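Long-range contacts in peptidase M3B, oligoendopeptidase F (Enterococcus faecium, PDB 2QR4), which probably hydrolyses internal peptide bonds of short peptides as a family M3 metalloendopeptidase, a class of enzymes that works with zinc: residues E268-L273 with L284-L289; H427-F432 with Q568-L573; L279-L284 with P478-D483. All coordinates share one frame; numbering follows the deposited sequence.

Contact 1: E268-L273 with L284-L289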
loop_
_atom_site.group_PDB
_atom_site.type_symbol
_atom_site.label_atom_id
_atom_site.label_comp_id
_atom_site.label_asym_id
_atom_site.label_seq_id
_atom_site.Cartn_x
_atom_site.Cartn_y
_atom_site.Cartn_z
ATOM N N GLU A 268 -26.157 -30.856 2.847
ATOM C CA GLU A 268 -27.122 -31.646 3.612
ATOM C C GLU A 268 -26.542 -33.014 3.951
ATOM O O GLU A 268 -26.692 -33.508 5.078
ATOM C CB GLU A 268 -28.455 -31.823 2.865
ATOM C CG GLU A 268 -29.155 -30.509 2.484
ATOM C CD GLU A 268 -29.895 -29.815 3.654
ATOM O OE1 GLU A 268 -29.925 -30.333 4.805
ATOM O OE2 GLU A 268 -30.456 -28.724 3.402
ATOM N N LEU A 269 -25.876 -33.629 2.978
ATOM C CA LEU A 269 -25.340 -34.974 3.186
ATOM C C LEU A 269 -24.256 -34.932 4.250
ATOM O O LEU A 269 -24.245 -35.746 5.173
ATOM C CB LEU A 269 -24.799 -35.559 1.887
ATOM C CG LEU A 269 -24.100 -36.900 2.018
ATOM C CD1 LEU A 269 -25.048 -37.918 2.616
ATOM C CD2 LEU A 269 -23.620 -37.332 0.646
ATOM N N ARG A 270 -23.351 -33.970 4.136
ATOM C CA ARG A 270 -22.341 -33.809 5.177
ATOM C C ARG A 270 -22.952 -33.566 6.581
ATOM O O ARG A 270 -22.449 -34.077 7.581
ATOM C CB ARG A 270 -21.347 -32.727 4.775
ATOM C CG ARG A 270 -20.462 -32.217 5.894
ATOM C CD ARG A 270 -19.393 -31.266 5.338
ATOM N NE ARG A 270 -18.358 -31.994 4.602
ATOM C CZ ARG A 270 -17.239 -32.451 5.157
ATOM N NH1 ARG A 270 -16.363 -33.099 4.419
ATOM N NH2 ARG A 270 -16.993 -32.256 6.453
ATOM N N LYS A 271 -24.050 -32.820 6.654
ATOM C CA LYS A 271 -24.712 -32.586 7.939
ATOM C C LYS A 271 -25.217 -33.903 8.504
ATOM O O LYS A 271 -24.992 -34.219 9.669
ATOM C CB LYS A 271 -25.862 -31.594 7.792
ATOM C CG LYS A 271 -26.673 -31.375 9.060
ATOM C CD LYS A 271 -27.447 -30.060 8.945
ATOM C CE LYS A 271 -28.520 -29.908 10.020
ATOM N NZ LYS A 271 -29.193 -28.588 9.880
ATOM N N ARG A 272 -25.883 -34.681 7.660
ATOM C CA ARG A 272 -26.339 -36.005 8.049
ATOM C C ARG A 272 -25.202 -36.908 8.515
ATOM O O ARG A 272 -25.325 -37.575 9.536
ATOM C CB ARG A 272 -27.112 -36.680 6.913
ATOM C CG ARG A 272 -28.578 -36.254 6.812
ATOM C CD ARG A 272 -29.385 -37.194 5.896
ATOM N NE ARG A 272 -28.891 -37.161 4.518
ATOM C CZ ARG A 272 -29.266 -36.266 3.604
ATOM N NH1 ARG A 272 -30.154 -35.325 3.912
ATOM N NH2 ARG A 272 -28.753 -36.311 2.379
ATOM N N LEU A 273 -24.104 -36.941 7.770
ATOM C CA LEU A 273 -23.004 -37.837 8.125
ATOM C C LEU A 273 -22.393 -37.488 9.481
ATOM O O LEU A 273 -22.111 -38.382 10.280
ATOM C CB LEU A 273 -21.931 -37.874 7.033
ATOM C CG LEU A 273 -22.321 -38.654 5.765
ATOM C CD1 LEU A 273 -21.218 -38.600 4.717
ATOM C CD2 LEU A 273 -22.629 -40.091 6.101
ATOM N N LEU A 284 -16.585 -28.216 7.753
ATOM C CA LEU A 284 -16.572 -28.647 6.345
ATOM C C LEU A 284 -15.286 -29.329 5.890
ATOM O O LEU A 284 -15.233 -29.864 4.784
ATOM C CB LEU A 284 -16.884 -27.480 5.393
ATOM C CG LEU A 284 -18.156 -26.661 5.633
ATOM C CD1 LEU A 284 -18.451 -25.779 4.440
ATOM C CD2 LEU A 284 -19.345 -27.543 5.934
ATOM N N TYR A 285 -14.250 -29.320 6.724
ATOM C CA TYR A 285 -12.946 -29.832 6.280
ATOM C C TYR A 285 -12.506 -31.052 7.047
ATOM O O TYR A 285 -11.412 -31.551 6.840
ATOM C CB TYR A 285 -11.877 -28.734 6.358
ATOM C CG TYR A 285 -12.304 -27.480 5.641
ATOM C CD1 TYR A 285 -13.017 -26.485 6.303
ATOM C CD2 TYR A 285 -12.016 -27.293 4.291
ATOM C CE1 TYR A 285 -13.417 -25.326 5.646
ATOM C CE2 TYR A 285 -12.416 -26.143 3.622
ATOM C CZ TYR A 285 -13.113 -25.166 4.302
ATOM O OH TYR A 285 -13.515 -24.030 3.639
ATOM N N THR A 286 -13.363 -31.528 7.944
ATOM C CA THR A 286 -13.085 -32.727 8.726
ATOM C C THR A 286 -13.635 -33.952 7.967
ATOM O O THR A 286 -14.646 -33.841 7.273
ATOM C CB THR A 286 -13.706 -32.589 10.140
ATOM O OG1 THR A 286 -13.208 -33.612 11.014
ATOM C CG2 THR A 286 -15.220 -32.647 10.106
ATOM N N PRO A 287 -12.969 -35.116 8.073
ATOM C CA PRO A 287 -13.385 -36.293 7.282
ATOM C C PRO A 287 -14.776 -36.777 7.659
ATOM O O PRO A 287 -15.087 -36.889 8.846
ATOM C CB PRO A 287 -12.359 -37.363 7.672
ATOM C CG PRO A 287 -11.188 -36.590 8.236
ATOM C CD PRO A 287 -11.804 -35.411 8.923
ATOM N N VAL A 288 -15.618 -37.041 6.663
ATOM C CA VAL A 288 -16.956 -37.546 6.952
ATOM C C VAL A 288 -17.000 -39.061 6.882
ATOM O O VAL A 288 -17.895 -39.676 7.455
ATOM C CB VAL A 288 -18.014 -36.983 5.999
ATOM C CG1 VAL A 288 -18.194 -35.489 6.221
ATOM C CG2 VAL A 288 -17.649 -37.279 4.556
ATOM N N LEU A 289 -16.042 -39.665 6.178
ATOM C CA LEU A 289 -16.008 -41.126 6.033
ATOM C C LEU A 289 -14.799 -41.792 6.712
ATOM O O LEU A 289 -14.928 -42.874 7.285
ATOM C CB LEU A 289 -16.141 -41.553 4.555
ATOM C CG LEU A 289 -17.555 -41.887 4.035
ATOM C CD1 LEU A 289 -18.441 -42.438 5.143
ATOM C CD2 LEU A 289 -18.249 -40.721 3.386
#
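Arg270 reaches from helix 260-274 into the loop that follows it, where Leu284, Thr286 and Val288 close round its guanidinium; the arrangement is helix-on-loop packing within the mainly helical family M3 fold, the chain folding back on the helix it has just left. Polar contacts centre on one carbonyl. Arg270 NH2 gives Thr286 O a hydrogen bond of 2.9 Å with an N-H...O angle of 160°, lying in the carbonyl plane and close to the plane of the guanidinium. NH1 adds a weak bond to the same oxygen, so two N-H groups of the edge converge on one acceptor, the NH2 bond being the stronger. NH2 also makes a weak bond to Asp283 O, while OG1 of Thr286 turns elsewhere, to Glu186 and Ser187 carbonyls. Both faces of the guanidinium are covered. Over one face stands Leu284 O, 3.3 Å from Arg270 CZ but badly angled for a hydrogen bond; over the opposite face sits the methyl CG1 of Val288, 3.4 Å from Arg270 CZ. With its edge tied and both faces covered, the buried group is probably restrained from turning. The side chain leaves the helix with CG anti to the backbone N (chi1 165°) and bends at chi3, which turns the guanidinium into this slot. Apolar contacts line its stem and the next helical turn: Arg270 CD lies 3.8 Å from Leu284 CD2, and Leu273 points at the loop, where its CA is 6.2 Å from that of Val288. The two side chains cross at about a right angle, and one methyl does most of the touching: Leu273 CD1 meets Val288 CG2 at 3.8 Å and Leu289 CD2 at 3.9 Å.

Contact 2: H427-F432 with Q568-L573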
loop_
_atom_site.group_PDB
_atom_site.type_symbol
_atom_site.label_atom_id
_atom_site.label_comp_id
_atom_site.label_asym_id
_atom_site.label_seq_id
_atom_site.Cartn_x
_atom_site.Cartn_y
_atom_site.Cartn_z
ATOM N N HIS A 427 -14.367 -38.551 -1.865
ATOM C CA HIS A 427 -13.094 -37.948 -2.220
ATOM C C HIS A 427 -13.256 -37.094 -3.484
ATOM O O HIS A 427 -12.773 -35.961 -3.539
ATOM C CB HIS A 427 -12.048 -39.053 -2.416
ATOM C CG HIS A 427 -10.756 -38.593 -3.023
ATOM N ND1 HIS A 427 -9.743 -38.019 -2.282
ATOM C CD2 HIS A 427 -10.296 -38.668 -4.296
ATOM C CE1 HIS A 427 -8.720 -37.746 -3.073
ATOM N NE2 HIS A 427 -9.029 -38.132 -4.301
ATOM N N TYR A 428 -13.949 -37.636 -4.489
ATOM C CA TYR A 428 -14.229 -36.895 -5.725
ATOM C C TYR A 428 -15.137 -35.676 -5.479
ATOM O O TYR A 428 -14.872 -34.584 -5.992
ATOM C CB TYR A 428 -14.869 -37.796 -6.799
ATOM C CG TYR A 428 -15.308 -37.011 -8.025
ATOM C CD1 TYR A 428 -14.382 -36.638 -9.003
ATOM C CD2 TYR A 428 -16.643 -36.605 -8.189
ATOM C CE1 TYR A 428 -14.762 -35.902 -10.110
ATOM C CE2 TYR A 428 -17.041 -35.865 -9.311
ATOM C CZ TYR A 428 -16.093 -35.514 -10.257
ATOM O OH TYR A 428 -16.457 -34.789 -11.362
ATOM N N LEU A 429 -16.211 -35.857 -4.711
ATOM C CA LEU A 429 -17.169 -34.760 -4.534
ATOM C C LEU A 429 -16.488 -33.654 -3.764
ATOM O O LEU A 429 -16.731 -32.472 -3.997
ATOM C CB LEU A 429 -18.450 -35.226 -3.833
ATOM C CG LEU A 429 -19.226 -36.338 -4.556
ATOM C CD1 LEU A 429 -20.200 -37.025 -3.619
ATOM C CD2 LEU A 429 -19.940 -35.786 -5.771
ATOM N N ASP A 430 -15.594 -34.057 -2.871
ATOM C CA ASP A 430 -14.877 -33.122 -2.043
ATOM C C ASP A 430 -13.904 -32.253 -2.847
ATOM O O ASP A 430 -13.898 -31.021 -2.716
ATOM C CB ASP A 430 -14.154 -33.868 -0.937
ATOM C CG ASP A 430 -13.589 -32.944 0.095
ATOM O OD1 ASP A 430 -14.378 -32.162 0.675
ATOM O OD2 ASP A 430 -12.360 -33.003 0.316
ATOM N N GLY A 431 -13.086 -32.892 -3.680
ATOM C CA GLY A 431 -12.194 -32.164 -4.577
ATOM C C GLY A 431 -12.989 -31.224 -5.468
ATOM O O GLY A 431 -12.567 -30.097 -5.724
ATOM N N PHE A 432 -14.153 -31.685 -5.932
ATOM C CA PHE A 432 -15.040 -30.873 -6.768
ATOM C C PHE A 432 -15.556 -29.656 -5.968
ATOM O O PHE A 432 -15.552 -28.534 -6.465
ATOM C CB PHE A 432 -16.194 -31.754 -7.264
ATOM C CG PHE A 432 -16.989 -31.176 -8.421
ATOM C CD1 PHE A 432 -17.743 -30.024 -8.268
ATOM C CD2 PHE A 432 -17.042 -31.842 -9.635
ATOM C CE1 PHE A 432 -18.499 -29.522 -9.314
ATOM C CE2 PHE A 432 -17.795 -31.354 -10.684
ATOM C CZ PHE A 432 -18.523 -30.189 -10.525
ATOM N N GLN A 568 -24.604 -37.371 -10.334
ATOM C CA GLN A 568 -24.754 -38.820 -10.316
ATOM C C GLN A 568 -23.929 -39.494 -9.220
ATOM O O GLN A 568 -24.396 -40.418 -8.561
ATOM C CB GLN A 568 -24.605 -39.489 -11.705
ATOM C CG GLN A 568 -23.467 -39.050 -12.558
ATOM C CD GLN A 568 -23.597 -39.560 -13.993
ATOM O OE1 GLN A 568 -23.767 -38.785 -14.929
ATOM N NE2 GLN A 568 -23.501 -40.862 -14.165
ATOM N N ARG A 569 -22.725 -39.004 -8.972
ATOM C CA ARG A 569 -21.916 -39.608 -7.928
ATOM C C ARG A 569 -22.447 -39.248 -6.528
ATOM O O ARG A 569 -22.409 -40.056 -5.608
ATOM C CB ARG A 569 -20.446 -39.266 -8.125
ATOM C CG ARG A 569 -19.887 -39.840 -9.464
ATOM C CD ARG A 569 -18.399 -39.527 -9.640
ATOM N NE ARG A 569 -17.847 -40.295 -10.733
ATOM C CZ ARG A 569 -16.619 -40.148 -11.215
ATOM N NH1 ARG A 569 -15.816 -39.226 -10.711
ATOM N NH2 ARG A 569 -16.206 -40.917 -12.222
ATOM N N LEU A 570 -22.998 -38.055 -6.400
ATOM C CA LEU A 570 -23.655 -37.631 -5.185
ATOM C C LEU A 570 -24.843 -38.551 -4.899
ATOM O O LEU A 570 -24.963 -39.097 -3.792
ATOM C CB LEU A 570 -24.090 -36.167 -5.328
ATOM C CG LEU A 570 -24.984 -35.524 -4.266
ATOM C CD1 LEU A 570 -24.404 -35.781 -2.897
ATOM C CD2 LEU A 570 -25.089 -34.032 -4.528
ATOM N N ASN A 571 -25.705 -38.730 -5.902
ATOM C CA ASN A 571 -26.856 -39.634 -5.799
ATOM C C ASN A 571 -26.458 -41.068 -5.422
ATOM O O ASN A 571 -27.125 -41.712 -4.610
ATOM C CB ASN A 571 -27.680 -39.623 -7.098
ATOM C CG ASN A 571 -28.602 -38.410 -7.204
ATOM O OD1 ASN A 571 -28.821 -37.693 -6.218
ATOM N ND2 ASN A 571 -29.168 -38.188 -8.403
ATOM N N GLU A 572 -25.364 -41.559 -5.998
ATOM C CA GLU A 572 -24.872 -42.904 -5.680
ATOM C C GLU A 572 -24.356 -42.994 -4.233
ATOM O O GLU A 572 -24.573 -43.992 -3.551
ATOM C CB GLU A 572 -23.795 -43.367 -6.681
ATOM C CG GLU A 572 -23.183 -44.742 -6.346
ATOM C CD GLU A 572 -22.051 -45.161 -7.285
ATOM O OE1 GLU A 572 -21.652 -44.360 -8.168
ATOM O OE2 GLU A 572 -21.563 -46.308 -7.143
ATOM N N LEU A 573 -23.691 -41.946 -3.764
ATOM C CA LEU A 573 -23.197 -41.907 -2.382
ATOM C C LEU A 573 -24.345 -41.929 -1.359
ATOM O O LEU A 573 -24.294 -42.656 -0.376
ATOM C CB LEU A 573 -22.323 -40.661 -2.162
ATOM C CG LEU A 573 -21.719 -40.500 -0.763
ATOM C CD1 LEU A 573 -20.914 -41.754 -0.329
ATOM C CD2 LEU A 573 -20.871 -39.246 -0.682
#
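Arg569 points the edge of its guanidinium at the face of the Tyr428 ring, a cation-pi contact between two helices. CZ of Arg569 stands 4.5 Å from the ring centroid of Tyr428, only 3° off the normal, and the two planes are 80° apart, so a single nitrogen, NH1, projects over the middle of the ring rather than the guanidinium lying flat on it. The nearest ring atom, Tyr428 CD1, is 3.4 Å from Arg569 NH1. Beside this, Leu429 wedges its two methyls against helix 557-579: CD1 meets Leu573 CD2 at 3.7 Å and the backbone Leu570 CA at 3.8 Å, while CD2 rests near Leu570 CB. Arg569 reaches Tyr428 on a chain extended from CG to NE. Behind these contacts, its NH2 is salt-bridged to Glu409, which probably balances the charge of this buried arginine, with Leu412 and Leu425 also against the side chain. The segment axes approach to 10.2 Å, with their N-to-C directions 136° apart, and Leu429 and Leu570 are the closest residues by CA. The two segments thus cross obliquely, in roughly antiparallel sense, with helix 394-414 packing on the arginine and tyrosine and helix 260-274 on the leucines, Tyr266 against Leu429.

Contact 3: L279-L284 with P478-D483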
loop_
_atom_site.group_PDB
_atom_site.type_symbol
_atom_site.label_atom_id
_atom_site.label_comp_id
_atom_site.label_asym_id
_atom_site.label_seq_id
_atom_site.Cartn_x
_atom_site.Cartn_y
_atom_site.Cartn_z
ATOM N N LEU A 279 -24.720 -27.451 10.968
ATOM C CA LEU A 279 -23.450 -27.515 10.234
ATOM C C LEU A 279 -22.843 -26.136 10.092
ATOM O O LEU A 279 -23.490 -25.218 9.581
ATOM C CB LEU A 279 -23.655 -28.097 8.828
ATOM C CG LEU A 279 -22.379 -28.549 8.088
ATOM C CD1 LEU A 279 -21.724 -29.760 8.760
ATOM C CD2 LEU A 279 -22.667 -28.875 6.629
ATOM N N HIS A 280 -21.597 -25.984 10.515
ATOM C CA HIS A 280 -20.959 -24.672 10.432
ATOM C C HIS A 280 -19.753 -24.725 9.492
ATOM O O HIS A 280 -19.246 -25.809 9.174
ATOM C CB HIS A 280 -20.471 -24.214 11.813
ATOM C CG HIS A 280 -21.544 -24.095 12.847
ATOM N ND1 HIS A 280 -22.065 -22.881 13.242
ATOM C CD2 HIS A 280 -22.176 -25.037 13.591
ATOM C CE1 HIS A 280 -22.980 -23.079 14.175
ATOM N NE2 HIS A 280 -23.070 -24.379 14.402
HETATM N N MSE A 281 -19.274 -23.552 9.077
HETATM C CA MSE A 281 -18.046 -23.475 8.295
HETATM C C MSE A 281 -16.944 -24.329 8.915
HETATM O O MSE A 281 -16.215 -25.027 8.206
HETATM C CB MSE A 281 -17.594 -22.016 8.103
HETATM C CG MSE A 281 -18.568 -21.150 7.262
HETATM SE SE MSE A 281 -19.122 -21.989 5.546
HETATM C CE MSE A 281 -17.379 -22.177 4.671
ATOM N N TYR A 282 -16.841 -24.327 10.239
ATOM C CA TYR A 282 -15.746 -25.070 10.872
ATOM C C TYR A 282 -15.979 -26.580 10.920
ATOM O O TYR A 282 -15.230 -27.315 11.574
ATOM C CB TYR A 282 -15.432 -24.521 12.266
ATOM C CG TYR A 282 -16.612 -24.440 13.209
ATOM C CD1 TYR A 282 -17.139 -25.585 13.807
ATOM C CD2 TYR A 282 -17.184 -23.214 13.526
ATOM C CE1 TYR A 282 -18.222 -25.501 14.698
ATOM C CE2 TYR A 282 -18.260 -23.118 14.412
ATOM C CZ TYR A 282 -18.775 -24.258 14.992
ATOM O OH TYR A 282 -19.848 -24.146 15.854
ATOM N N ASP A 283 -17.016 -27.045 10.224
ATOM C CA ASP A 283 -17.261 -28.489 10.102
ATOM C C ASP A 283 -17.018 -29.049 8.700
ATOM O O ASP A 283 -17.248 -30.236 8.473
ATOM C CB ASP A 283 -18.705 -28.827 10.493
ATOM C CG ASP A 283 -18.998 -28.555 11.950
ATOM O OD1 ASP A 283 -18.120 -28.842 12.803
ATOM O OD2 ASP A 283 -20.114 -28.059 12.235
ATOM N N LEU A 284 -16.585 -28.216 7.753
ATOM C CA LEU A 284 -16.572 -28.647 6.345
ATOM C C LEU A 284 -15.286 -29.329 5.890
ATOM O O LEU A 284 -15.233 -29.864 4.784
ATOM C CB LEU A 284 -16.884 -27.480 5.393
ATOM C CG LEU A 284 -18.156 -26.661 5.633
ATOM C CD1 LEU A 284 -18.451 -25.779 4.440
ATOM C CD2 LEU A 284 -19.345 -27.543 5.934
ATOM N N PRO A 478 -28.979 -23.311 2.844
ATOM C CA PRO A 478 -29.539 -23.309 4.200
ATOM C C PRO A 478 -29.031 -24.428 5.117
ATOM O O PRO A 478 -29.316 -24.408 6.313
ATOM C CB PRO A 478 -31.044 -23.483 3.958
ATOM C CG PRO A 478 -31.129 -24.243 2.663
ATOM C CD PRO A 478 -29.957 -23.761 1.832
ATOM N N ALA A 479 -28.311 -25.402 4.571
ATOM C CA ALA A 479 -27.791 -26.496 5.399
ATOM C C ALA A 479 -26.593 -26.054 6.245
ATOM O O ALA A 479 -26.291 -26.660 7.274
ATOM C CB ALA A 479 -27.422 -27.671 4.546
ATOM N N VAL A 480 -25.925 -24.990 5.805
ATOM C CA VAL A 480 -24.766 -24.450 6.502
ATOM C C VAL A 480 -25.159 -23.184 7.258
ATOM O O VAL A 480 -25.702 -22.252 6.673
ATOM C CB VAL A 480 -23.627 -24.146 5.497
ATOM C CG1 VAL A 480 -22.435 -23.471 6.187
ATOM C CG2 VAL A 480 -23.192 -25.428 4.804
ATOM N N GLU A 481 -24.907 -23.149 8.563
ATOM C CA GLU A 481 -25.222 -21.957 9.363
ATOM C C GLU A 481 -24.411 -20.756 8.895
ATOM O O GLU A 481 -23.248 -20.902 8.512
ATOM C CB GLU A 481 -24.963 -22.200 10.851
ATOM C CG GLU A 481 -25.919 -23.181 11.485
ATOM C CD GLU A 481 -27.367 -22.850 11.188
ATOM O OE1 GLU A 481 -28.040 -23.685 10.543
ATOM O OE2 GLU A 481 -27.823 -21.754 11.591
ATOM N N GLU A 482 -25.030 -19.576 8.918
ATOM C CA GLU A 482 -24.318 -18.334 8.597
ATOM C C GLU A 482 -23.450 -17.912 9.779
ATOM O O GLU A 482 -23.902 -17.186 10.652
ATOM C CB GLU A 482 -25.301 -17.210 8.222
ATOM C CG GLU A 482 -25.979 -17.411 6.859
ATOM C CD GLU A 482 -27.063 -16.378 6.552
ATOM O OE1 GLU A 482 -27.957 -16.676 5.729
ATOM O OE2 GLU A 482 -27.026 -15.271 7.124
ATOM N N ASP A 483 -22.216 -18.401 9.815
ATOM C CA ASP A 483 -21.256 -18.006 10.837
ATOM C C ASP A 483 -20.850 -16.552 10.606
ATOM O O ASP A 483 -20.468 -16.184 9.501
ATOM C CB ASP A 483 -20.007 -18.891 10.758
ATOM C CG ASP A 483 -20.287 -20.349 11.125
ATOM O OD1 ASP A 483 -20.740 -20.604 12.269
ATOM O OD2 ASP A 483 -20.022 -21.238 10.278
HETATM O O HOH W 1 -27.409 -26.428 9.764
#
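His280 has Glu481 over one face of its imidazole and the Tyr282 OH, 3.3 Å above the plane, over the middle of the other; at the edge, near the ring plane, stand the carboxylates of Asp483 and Asp283. The Glu481 side is a CH-pi contact, with CB 4.2 Å from the His280 ring centroid and CG set toward the rim. The Tyr282 ring in turn lies with one face over His280 CB. Asp483 is nearly coplanar with the imidazole, the planes 25° apart: its OD1 accepts a hydrogen bond from His280 ND1, 2.8 Å away, on the syn side. The other oxygen, OD2, receives Met281 N at 2.7 Å almost in line with its own C-O bond, at the start of the short 3-10 turn 281-283. One carboxylate therefore grips both ring and backbone. Glu481 N points straight at Leu279 O, 2.7 Å away, and a water ties Leu279 N to Ala479 O and Glu481 OE1. Apolar groups sit alongside: selenium of the selenomethionine Met281 touches Val480 CG1 at 3.7 Å, its chain doubled back by bends at chi2 and chi3, and Leu279 CD2 meets Val480 CG2. Asp283, salt-bridged to Arg190 and Arg193, also accepts the backbone N-H of His280 at OD2. The contact thus joins two interhelical loops through polar bonds, and a buried Asp483 with two N-H donors is probably ionised, which would in turn steady a positive charge on His280 if it carries one.

How the contacts relate
Contact 1 lies between the others, its centre 12 Å from that of contact 2 and 11 Å from that of contact 3, which are themselves 19 Å apart and do not touch. Helix 260-274 is the common wall: Leu269 packs on Leu570 and Leu573 of contact 2, and Glu268 on Ala479 of contact 3. Contacts 1 and 3 also share Leu284, so the loop 279-289 serves both. Along the chain contact 1 closes before contact 2 opens, whereas contact 3 interleaves with each. Together they join one helix and its following loop to helix 418-454, the loop after helix 461-476 and the C-terminal helix 557-579, tying distant parts of the chain together on one side of the molecule.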